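Local coordinates for protein major allergen Dau c 1 (Daucus carota, PDB 2WQL) that acts as a pathogenesis-related plant defence protein and allergen of the Bet v 1 family, with a pocket that probably accommodates small hydrophobic ligands, at residues 18-23 with 77-82; 4-9 with 131-136; 10-15 with 146-151. The protein carries 4 engineered substitutions. All coordinates share one frame; numbering follows the deposited sequence.

Contact 1: residues 18-23 with 77-82; sequences KIFSGI and EALSYD. Engineered in segment 77-82: Ser80 (natural residue Thr). With P4C (O-acetaldehydyl-hexaethylene glycol), chain E.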
loop_
_atom_site.group_PDB
_atom_site.type_symbol
_atom_site.label_atom_id
_atom_site.label_comp_id
_atom_site.label_asym_id
_atom_site.label_seq_id
_atom_site.Cartn_x
_atom_site.Cartn_y
_atom_site.Cartn_z
ATOM N N LYS A 18 11.357 -16.786 -11.575
ATOM C CA LYS A 18 11.829 -16.418 -12.903
ATOM C C LYS A 18 12.725 -15.168 -12.852
ATOM O O LYS A 18 13.765 -15.121 -13.512
ATOM C CB LYS A 18 10.629 -16.214 -13.826
ATOM C CG LYS A 18 10.817 -16.672 -15.258
ATOM C CD LYS A 18 9.449 -16.830 -15.967
ATOM C CE LYS A 18 9.553 -17.506 -17.347
ATOM N NZ LYS A 18 8.596 -16.888 -18.327
ATOM N N ILE A 19 12.333 -14.170 -12.062
ATOM C CA ILE A 19 13.129 -12.952 -11.911
ATOM C C ILE A 19 14.503 -13.278 -11.341
ATOM O O ILE A 19 15.529 -12.838 -11.862
ATOM C CB ILE A 19 12.423 -11.917 -11.000
ATOM C CG1 ILE A 19 11.293 -11.221 -11.760
ATOM C CG2 ILE A 19 13.385 -10.859 -10.512
ATOM C CD1 ILE A 19 11.768 -10.288 -12.848
ATOM N N PHE A 20 14.515 -14.064 -10.278
ATOM C CA PHE A 20 15.752 -14.479 -9.652
ATOM C C PHE A 20 16.667 -15.216 -10.618
ATOM O O PHE A 20 17.877 -15.061 -10.553
ATOM C CB PHE A 20 15.466 -15.391 -8.461
ATOM C CG PHE A 20 16.673 -15.662 -7.607
ATOM C CD1 PHE A 20 17.144 -14.690 -6.726
ATOM C CD2 PHE A 20 17.330 -16.870 -7.677
ATOM C CE1 PHE A 20 18.250 -14.927 -5.917
ATOM C CE2 PHE A 20 18.442 -17.117 -6.875
ATOM C CZ PHE A 20 18.901 -16.139 -5.992
ATOM N N SER A 21 16.103 -16.034 -11.499
ATOM C CA SER A 21 16.929 -16.769 -12.442
ATOM C C SER A 21 17.550 -15.795 -13.433
ATOM O O SER A 21 18.678 -15.982 -13.863
ATOM C CB SER A 21 16.130 -17.850 -13.169
ATOM O OG SER A 21 15.220 -17.254 -14.085
ATOM N N GLY A 22 16.829 -14.738 -13.771
ATOM C CA GLY A 22 17.323 -13.784 -14.742
ATOM C C GLY A 22 18.360 -12.832 -14.179
ATOM O O GLY A 22 19.362 -12.543 -14.827
ATOM N N ILE A 23 18.120 -12.324 -12.976
ATOM C CA ILE A 23 18.981 -11.275 -12.436
ATOM C C ILE A 23 20.069 -11.808 -11.517
ATOM O O ILE A 23 20.914 -11.032 -11.091
ATOM C CB ILE A 23 18.189 -10.148 -11.716
ATOM C CG1 ILE A 23 17.627 -10.635 -10.377
ATOM C CG2 ILE A 23 17.081 -9.594 -12.619
ATOM C CD1 ILE A 23 16.707 -9.630 -9.677
ATOM N N GLU A 77 17.042 -21.470 -3.193
ATOM C CA GLU A 77 15.746 -21.872 -2.691
ATOM C C GLU A 77 14.993 -20.695 -2.086
ATOM O O GLU A 77 13.779 -20.579 -2.245
ATOM C CB GLU A 77 15.936 -22.974 -1.654
ATOM C CG GLU A 77 16.562 -24.258 -2.224
ATOM C CD GLU A 77 15.642 -24.981 -3.227
ATOM O OE1 GLU A 77 14.421 -24.667 -3.278
ATOM O OE2 GLU A 77 16.138 -25.871 -3.963
ATOM N N ALA A 78 15.719 -19.810 -1.411
ATOM C CA ALA A 78 15.117 -18.656 -0.770
ATOM C C ALA A 78 15.017 -17.437 -1.675
ATOM O O ALA A 78 14.379 -16.466 -1.292
ATOM C CB ALA A 78 15.883 -18.310 0.459
ATOM N N LEU A 79 15.630 -17.500 -2.863
ATOM C CA LEU A 79 15.728 -16.379 -3.792
ATOM C C LEU A 79 16.383 -15.142 -3.134
ATOM O O LEU A 79 15.874 -14.024 -3.245
ATOM C CB LEU A 79 14.350 -16.023 -4.350
ATOM C CG LEU A 79 13.455 -17.185 -4.804
ATOM C CD1 LEU A 79 12.170 -16.662 -5.414
ATOM C CD2 LEU A 79 14.194 -18.116 -5.770
ATOM N N SER A 80 17.504 -15.348 -2.448
ATOM C CA SER A 80 18.278 -14.239 -1.919
ATOM C C SER A 80 19.690 -14.239 -2.481
ATOM O O SER A 80 20.220 -15.282 -2.873
ATOM C CB SER A 80 18.317 -14.261 -0.388
ATOM O OG SER A 80 19.173 -15.260 0.117
ATOM N N TYR A 81 20.285 -13.052 -2.534
ATOM C CA TYR A 81 21.623 -12.854 -3.111
ATOM C C TYR A 81 22.299 -11.730 -2.345
ATOM O O TYR A 81 21.710 -10.666 -2.166
ATOM C CB TYR A 81 21.524 -12.501 -4.598
ATOM C CG TYR A 81 22.849 -12.399 -5.352
ATOM C CD1 TYR A 81 23.551 -13.543 -5.737
ATOM C CD2 TYR A 81 23.379 -11.164 -5.717
ATOM C CE1 TYR A 81 24.750 -13.450 -6.428
ATOM C CE2 TYR A 81 24.568 -11.065 -6.400
ATOM C CZ TYR A 81 25.253 -12.203 -6.757
ATOM O OH TYR A 81 26.445 -12.101 -7.447
ATOM N N ASP A 82 23.518 -11.993 -1.871
ATOM C CA ASP A 82 24.316 -11.009 -1.153
ATOM C C ASP A 82 25.611 -10.785 -1.910
ATOM O O ASP A 82 26.256 -11.740 -2.323
ATOM C CB ASP A 82 24.638 -11.505 0.255
ATOM C CG ASP A 82 23.389 -11.846 1.056
ATOM O OD1 ASP A 82 22.505 -10.983 1.187
ATOM O OD2 ASP A 82 23.291 -12.993 1.554
HETATM O O1 P4C E . 23.931 -10.520 -10.365
HETATM C C2 P4C E . 23.921 -9.443 -9.772
HETATM C C3 P4C E . 22.726 -9.001 -8.947
HETATM O O4 P4C E . 23.062 -7.748 -8.324
HETATM C C5 P4C E . 22.277 -7.347 -7.179
HETATM C C6 P4C E . 23.078 -6.309 -6.380
HETATM O O7 P4C E . 22.712 -4.981 -6.744
HETATM C C8 P4C E . 21.417 -4.550 -6.269
HETATM C C9 P4C E . 20.519 -3.921 -7.359
HETATM O O10 P4C E . 19.362 -4.750 -7.627
HETATM C C11 P4C E . 18.751 -4.536 -8.914
HETATM C C12 P4C E . 18.993 -5.715 -9.855
HETATM O O13 P4C E . 19.717 -5.291 -11.020
HETATM C C14 P4C E . 19.934 -6.314 -12.001
HETATM C C15 P4C E . 21.162 -7.151 -11.662
HETATM O O16 P4C E . 22.288 -6.764 -12.453
HETATM C C17 P4C E . 23.574 -6.971 -11.820
HETATM C C18 P4C E . 24.587 -5.878 -12.228
HETATM O O19 P4C E . 25.653 -5.700 -11.262
HETATM C C20 P4C E . 25.569 -4.497 -10.471
HETATM C C21 P4C E . 26.206 -4.719 -9.084
HETATM O O22 P4C E . 25.362 -4.357 -7.965
#
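Phe20 carries this contact, laying its ring against the backbone of Leu79 where a short helix meets the curved antiparallel sheet of the Bet v 1 fold. At the start of 18-23, Lys18 O accepts from both Gly22 N and, at 2.6 Å, Ser21 OG; the Ser21 hydroxyl is thus bonded back within its own helix. The two donors reach the oxygen from the same face of its carbonyl plane. Phe20 CG stands anti to the backbone N (chi1 -169°), which sends the ring toward 77-82. Leu79 CA sits over one ring face, 3.7 Å from the centroid and only 15° off the normal, the geometry of a CH-pi contact. The Leu79 side chain continues the cover, its CD2 lying 3.9 Å from Phe20 CD2. At the ring edge, near its plane, Phe20 CZ approaches the carbonyl oxygen of the engineered Ser80 at 3.5 Å. Leu79, with positive phi (56°), and Ser80 both face Asn75, forming a G1 beta bulge; the ring packs at this bulge, from which strand 80-87 starts. Val104 of strand 95-106 touches both Phe20 and Leu79, while Lys115 of the second subunit packs on Leu79. One turn further on, Ile23 brings the helix to the ligand pocket seen with P4C bound. Tyr81 lines the same pocket, and its hydroxyl is hydrogen-bonded to Thr71. P4C O1 donates a hydrogen bond to Ile23 O at 3.1 Å, and P4C C3 lies 3.8 Å from Tyr81 CE2.

Contact 2: residues 4-9 with 131-136; sequences QSHSLE and ENIKFA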
loop_
_atom_site.group_PDB
_atom_site.type_symbol
_atom_site.label_atom_id
_atom_site.label_comp_id
_atom_site.label_asym_id
_atom_site.label_seq_id
_atom_site.Cartn_x
_atom_site.Cartn_y
_atom_site.Cartn_z
ATOM N N GLN A 4 25.616 4.249 6.977
ATOM C CA GLN A 4 24.640 4.775 6.024
ATOM C C GLN A 4 24.059 3.646 5.196
ATOM O O GLN A 4 24.778 2.782 4.754
ATOM C CB GLN A 4 25.291 5.830 5.102
ATOM C CG GLN A 4 24.333 6.524 4.155
ATOM C CD GLN A 4 24.999 7.544 3.237
ATOM O OE1 GLN A 4 26.193 7.776 3.315
ATOM N NE2 GLN A 4 24.220 8.150 2.360
ATOM N N SER A 5 22.750 3.654 4.994
ATOM C CA SER A 5 22.113 2.594 4.228
ATOM C C SER A 5 20.964 3.100 3.342
ATOM O O SER A 5 20.492 4.216 3.485
ATOM C CB SER A 5 21.622 1.491 5.171
ATOM O OG SER A 5 20.527 1.961 5.916
ATOM N N HIS A 6 20.532 2.267 2.412
ATOM C CA HIS A 6 19.469 2.653 1.490
ATOM C C HIS A 6 18.779 1.423 0.954
ATOM O O HIS A 6 19.404 0.381 0.769
ATOM C CB HIS A 6 20.055 3.443 0.323
ATOM C CG HIS A 6 19.054 3.825 -0.718
ATOM N ND1 HIS A 6 18.102 4.804 -0.512
ATOM C CD2 HIS A 6 18.865 3.371 -1.983
ATOM C CE1 HIS A 6 17.361 4.930 -1.603
ATOM N NE2 HIS A 6 17.803 4.071 -2.511
ATOM N N SER A 7 17.486 1.517 0.706
ATOM C CA SER A 7 16.832 0.391 0.088
ATOM C C SER A 7 16.092 0.769 -1.172
ATOM O O SER A 7 15.650 1.895 -1.333
ATOM C CB SER A 7 15.903 -0.308 1.076
ATOM O OG SER A 7 14.791 0.502 1.361
ATOM N N LEU A 8 15.987 -0.211 -2.062
ATOM C CA LEU A 8 15.331 -0.077 -3.354
ATOM C C LEU A 8 14.402 -1.261 -3.544
ATOM O O LEU A 8 14.807 -2.409 -3.353
ATOM C CB LEU A 8 16.378 -0.078 -4.471
ATOM C CG LEU A 8 15.835 -0.092 -5.902
ATOM C CD1 LEU A 8 15.121 1.242 -6.230
ATOM C CD2 LEU A 8 16.973 -0.403 -6.897
ATOM N N GLU A 9 13.164 -0.985 -3.932
ATOM C CA GLU A 9 12.200 -2.041 -4.203
ATOM C C GLU A 9 11.762 -1.921 -5.642
ATOM O O GLU A 9 11.476 -0.823 -6.107
ATOM C CB GLU A 9 11.008 -1.936 -3.266
ATOM C CG GLU A 9 11.389 -2.256 -1.837
ATOM C CD GLU A 9 10.191 -2.415 -0.904
ATOM O OE1 GLU A 9 9.016 -2.255 -1.347
ATOM O OE2 GLU A 9 10.441 -2.711 0.296
ATOM N N GLU A 131 22.398 12.271 -4.639
ATOM C CA GLU A 131 22.412 12.198 -6.123
ATOM C C GLU A 131 23.071 10.903 -6.621
ATOM O O GLU A 131 22.632 10.322 -7.590
ATOM C CB GLU A 131 23.025 13.458 -6.787
ATOM C CG GLU A 131 24.580 13.518 -6.851
ATOM C CD GLU A 131 25.149 14.484 -7.927
ATOM O OE1 GLU A 131 24.845 14.302 -9.135
ATOM O OE2 GLU A 131 25.949 15.392 -7.572
ATOM N N ASN A 132 24.112 10.440 -5.957
ATOM C CA ASN A 132 24.793 9.213 -6.391
ATOM C C ASN A 132 23.956 7.976 -6.120
ATOM O O ASN A 132 24.029 7.001 -6.868
ATOM C CB ASN A 132 26.144 9.059 -5.695
ATOM C CG ASN A 132 27.064 10.202 -5.969
ATOM O OD1 ASN A 132 26.956 11.256 -5.355
ATOM N ND2 ASN A 132 27.972 10.015 -6.900
ATOM N N ILE A 133 23.181 8.008 -5.034
ATOM C CA ILE A 133 22.300 6.903 -4.687
ATOM C C ILE A 133 21.129 6.820 -5.686
ATOM O O ILE A 133 20.766 5.735 -6.154
ATOM C CB ILE A 133 21.799 7.029 -3.229
ATOM C CG1 ILE A 133 22.981 6.920 -2.255
ATOM C CG2 ILE A 133 20.772 5.945 -2.904
ATOM C CD1 ILE A 133 22.677 7.410 -0.822
ATOM N N LYS A 134 20.543 7.961 -6.008
ATOM C CA LYS A 134 19.478 8.001 -7.009
ATOM C C LYS A 134 19.957 7.511 -8.378
ATOM O O LYS A 134 19.218 6.829 -9.096
ATOM C CB LYS A 134 18.909 9.410 -7.163
ATOM C CG LYS A 134 17.998 9.878 -6.034
ATOM C CD LYS A 134 17.710 11.396 -6.230
ATOM C CE LYS A 134 16.779 11.981 -5.160
ATOM N NZ LYS A 134 16.467 13.416 -5.425
ATOM N N PHE A 135 21.183 7.867 -8.737
ATOM C CA PHE A 135 21.772 7.416 -9.996
ATOM C C PHE A 135 21.842 5.900 -10.045
ATOM O O PHE A 135 21.426 5.283 -11.019
ATOM C CB PHE A 135 23.182 7.980 -10.184
ATOM C CG PHE A 135 23.836 7.526 -11.444
ATOM C CD1 PHE A 135 23.570 8.167 -12.642
ATOM C CD2 PHE A 135 24.695 6.437 -11.450
ATOM C CE1 PHE A 135 24.152 7.739 -13.826
ATOM C CE2 PHE A 135 25.284 6.007 -12.634
ATOM C CZ PHE A 135 25.012 6.658 -13.819
ATOM N N ALA A 136 22.376 5.314 -8.984
ATOM C CA ALA A 136 22.480 3.863 -8.868
ATOM C C ALA A 136 21.117 3.208 -8.993
ATOM O O ALA A 136 20.975 2.230 -9.714
ATOM C CB ALA A 136 23.143 3.477 -7.560
#
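Ile133 lays its CG2 methyl on the imidazole of His6. The methyl is set over the centre of the ring, 3.4 Å from its centroid and 13° off the ring normal, which identifies a CH-pi contact on the ring face. The nearest ring atom to that methyl is His6 CD2, at 3.3 Å from Ile133 CG2. The methyl's placement follows from the isoleucine's first torsion: with CG1 beside the backbone N (chi1 -64°), CG2 is anti to that N and projects onto the ring. The two side chains run antiparallel alongside each other. The second branch of Ile133 does separate work, CD1 reaching the amide end of Gln4 with 3.6 Å to NE2. Gln4, its chain fully extended, comes from the opposite direction, and Phe120 of strand 112-122 packs on both His6 and Ile133.

No hydrogen bond joins 4-9 directly to 131-136, but polar bonds to neighbouring residues hold the two side chains that Ile133 meets. His6 NE2 is hydrogen-bonded to Asp137, just beyond 131-136 on the same helix, which would help fix the tilt of the ring beneath the methyl. Gln4 OE1 accepts from Val128 N ahead of the helix. Thus an edge strand of the sheet is bound to the early turns of the long C-terminal helix, as expected of the Bet v 1 fold, in which a curved sheet wraps round that helix.

Contact 3: residues 10-15 with 146-151; sequences ITSSVS and AIEAYL
Glu148 reaches from the C-terminal helix to the end of strand 5-12, where Ser12 and Val14 receive it. With CG swung opposite its own backbone N (chi1 -160°) and the chain extended beyond, Glu148 carries its carboxylate across to the strand. Ser12 OG donates to Glu148 OE2 over 3.0 Å, a weak hydrogen bond. The same OG also accepts from Val14 N, at 3.0 Å and with an N-H...O angle of 154°, closing an ST turn. The hydroxyl thus both accepts and, weakly, donates, one bond shaping the turn and the other crossing to the helix.

Seven antiparallel strands curving round a long helix make up the Bet v 1 fold, and this contact lies where the first strand gives way to the short helix 16-25, with Ser15 at its N-cap. Glu148 OE2 has a stronger partner in Lys145, one turn back on its own helix, whose NZ forms a salt bridge with it and also donates to Thr11 O; this would probably favour the charged carboxylate. The other oxygen is linked through a water: Ser13 N donates to the water at 2.7 Å, and the water donates to Glu148 OE1 at 2.9 Å. Beside these polar links the side chains of Val14 and Glu148 overlap as they point in opposing directions, with Val14 CG2 resting 3.9 Å from Glu148 CG.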
loop_
_atom_site.group_PDB
_atom_site.type_symbol
_atom_site.label_atom_id
_atom_site.label_comp_id
_atom_site.label_asym_id
_atom_site.label_seq_id
_atom_site.Cartn_x
_atom_site.Cartn_y
_atom_site.Cartn_z
ATOM N N ILE A 10 11.743 -3.040 -6.360
ATOM C CA ILE A 10 11.264 -3.033 -7.736
ATOM C C ILE A 10 10.161 -4.076 -7.902
ATOM O O ILE A 10 10.343 -5.247 -7.620
ATOM C CB ILE A 10 12.394 -3.299 -8.753
ATOM C CG1 ILE A 10 13.548 -2.312 -8.573
ATOM C CG2 ILE A 10 11.867 -3.195 -10.161
ATOM C CD1 ILE A 10 14.846 -2.750 -9.226
ATOM N N THR A 11 9.013 -3.624 -8.371
ATOM C CA THR A 11 7.866 -4.490 -8.600
ATOM C C THR A 11 7.886 -5.041 -10.023
ATOM O O THR A 11 8.292 -4.350 -10.962
ATOM C CB THR A 11 6.551 -3.712 -8.359
ATOM O OG1 THR A 11 6.492 -3.326 -6.984
ATOM C CG2 THR A 11 5.333 -4.557 -8.653
ATOM N N SER A 12 7.441 -6.284 -10.169
ATOM C CA SER A 12 7.353 -6.937 -11.464
ATOM C C SER A 12 6.151 -7.861 -11.523
ATOM O O SER A 12 5.764 -8.438 -10.529
ATOM C CB SER A 12 8.619 -7.751 -11.743
ATOM O OG SER A 12 8.534 -8.439 -12.989
ATOM N N SER A 13 5.574 -8.010 -12.706
ATOM C CA SER A 13 4.491 -8.963 -12.915
ATOM C C SER A 13 5.025 -10.360 -13.171
ATOM O O SER A 13 4.248 -11.307 -13.170
ATOM C CB SER A 13 3.603 -8.539 -14.088
ATOM O OG SER A 13 4.335 -8.482 -15.293
ATOM N N VAL A 14 6.331 -10.485 -13.412
ATOM C CA VAL A 14 6.977 -11.779 -13.581
ATOM C C VAL A 14 7.178 -12.438 -12.206
ATOM O O VAL A 14 7.375 -11.757 -11.198
ATOM C CB VAL A 14 8.343 -11.646 -14.300
ATOM C CG1 VAL A 14 9.071 -12.972 -14.317
ATOM C CG2 VAL A 14 8.161 -11.115 -15.714
ATOM N N SER A 15 7.135 -13.764 -12.166
ATOM C CA SER A 15 7.220 -14.500 -10.904
ATOM C C SER A 15 8.597 -14.383 -10.264
ATOM O O SER A 15 9.583 -14.103 -10.934
ATOM C CB SER A 15 6.878 -15.973 -11.125
ATOM O OG SER A 15 7.960 -16.656 -11.727
ATOM N N ALA A 146 15.233 -4.255 -18.349
ATOM C CA ALA A 146 15.690 -4.814 -19.617
ATOM C C ALA A 146 15.657 -6.343 -19.516
ATOM O O ALA A 146 15.270 -7.028 -20.458
ATOM C CB ALA A 146 17.091 -4.312 -19.961
ATOM N N ILE A 147 16.056 -6.867 -18.357
ATOM C CA ILE A 147 16.032 -8.308 -18.101
ATOM C C ILE A 147 14.597 -8.831 -18.007
ATOM O O ILE A 147 14.270 -9.882 -18.567
ATOM C CB ILE A 147 16.846 -8.678 -16.825
ATOM C CG1 ILE A 147 18.345 -8.485 -17.073
ATOM C CG2 ILE A 147 16.614 -10.119 -16.407
ATOM C CD1 ILE A 147 19.170 -8.397 -15.806
ATOM N N GLU A 148 13.735 -8.098 -17.314
ATOM C CA GLU A 148 12.303 -8.436 -17.275
ATOM C C GLU A 148 11.724 -8.589 -18.694
ATOM O O GLU A 148 10.983 -9.523 -18.991
ATOM C CB GLU A 148 11.523 -7.372 -16.502
ATOM C CG GLU A 148 10.172 -7.838 -15.996
ATOM C CD GLU A 148 9.262 -6.692 -15.563
ATOM O OE1 GLU A 148 8.292 -6.424 -16.287
ATOM O OE2 GLU A 148 9.506 -6.049 -14.515
ATOM N N ALA A 149 12.084 -7.672 -19.576
ATOM C CA ALA A 149 11.634 -7.719 -20.960
ATOM C C ALA A 149 12.090 -9.001 -21.647
ATOM O O ALA A 149 11.324 -9.649 -22.356
ATOM C CB ALA A 149 12.139 -6.516 -21.705
ATOM N N TYR A 150 13.345 -9.378 -21.432
ATOM C CA TYR A 150 13.882 -10.598 -22.042
ATOM C C TYR A 150 13.165 -11.871 -21.508
ATOM O O TYR A 150 12.864 -12.801 -22.268
ATOM C CB TYR A 150 15.398 -10.671 -21.821
ATOM C CG TYR A 150 15.999 -12.004 -22.187
ATOM C CD1 TYR A 150 16.497 -12.232 -23.459
ATOM C CD2 TYR A 150 16.059 -13.033 -21.258
ATOM C CE1 TYR A 150 17.043 -13.456 -23.804
ATOM C CE2 TYR A 150 16.596 -14.260 -21.585
ATOM C CZ TYR A 150 17.088 -14.474 -22.860
ATOM O OH TYR A 150 17.628 -15.702 -23.187
ATOM N N LEU A 151 12.895 -11.890 -20.202
ATOM C CA LEU A 151 12.164 -12.990 -19.562
ATOM C C LEU A 151 10.719 -13.127 -20.062
ATOM O O LEU A 151 10.231 -14.254 -20.264
ATOM C CB LEU A 151 12.165 -12.832 -18.043
ATOM C CG LEU A 151 13.533 -12.947 -17.359
ATOM C CD1 LEU A 151 13.416 -12.702 -15.872
ATOM C CD2 LEU A 151 14.185 -14.292 -17.640
HETATM O O HOH W 1 6.286 -5.923 -14.281
#

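Contacts 2 and 3 fasten the same two elements, strand 5-12 and helix 130-153, at points whose centres are 20 Å apart, while contact 1 lies inside the loops that both close along the chain and ties helix 16-25 to the sheet. Contacts 1 and 3 touch directly: Ile19 CG1 packs at 3.8 Å on Val14 CG1, and Ile23 CG2 at 3.9 Å on Ile147 CG2. Contact 1 alone contributes residues to the P4C pocket, Ile23 and Tyr81; the side chains of His6 in contact 2 and Glu148 in contact 3 stay about 9 and 10 Å from the ligand. Contacts 1 and 2 both meet the second subunit, contacts 2 and 3 the third.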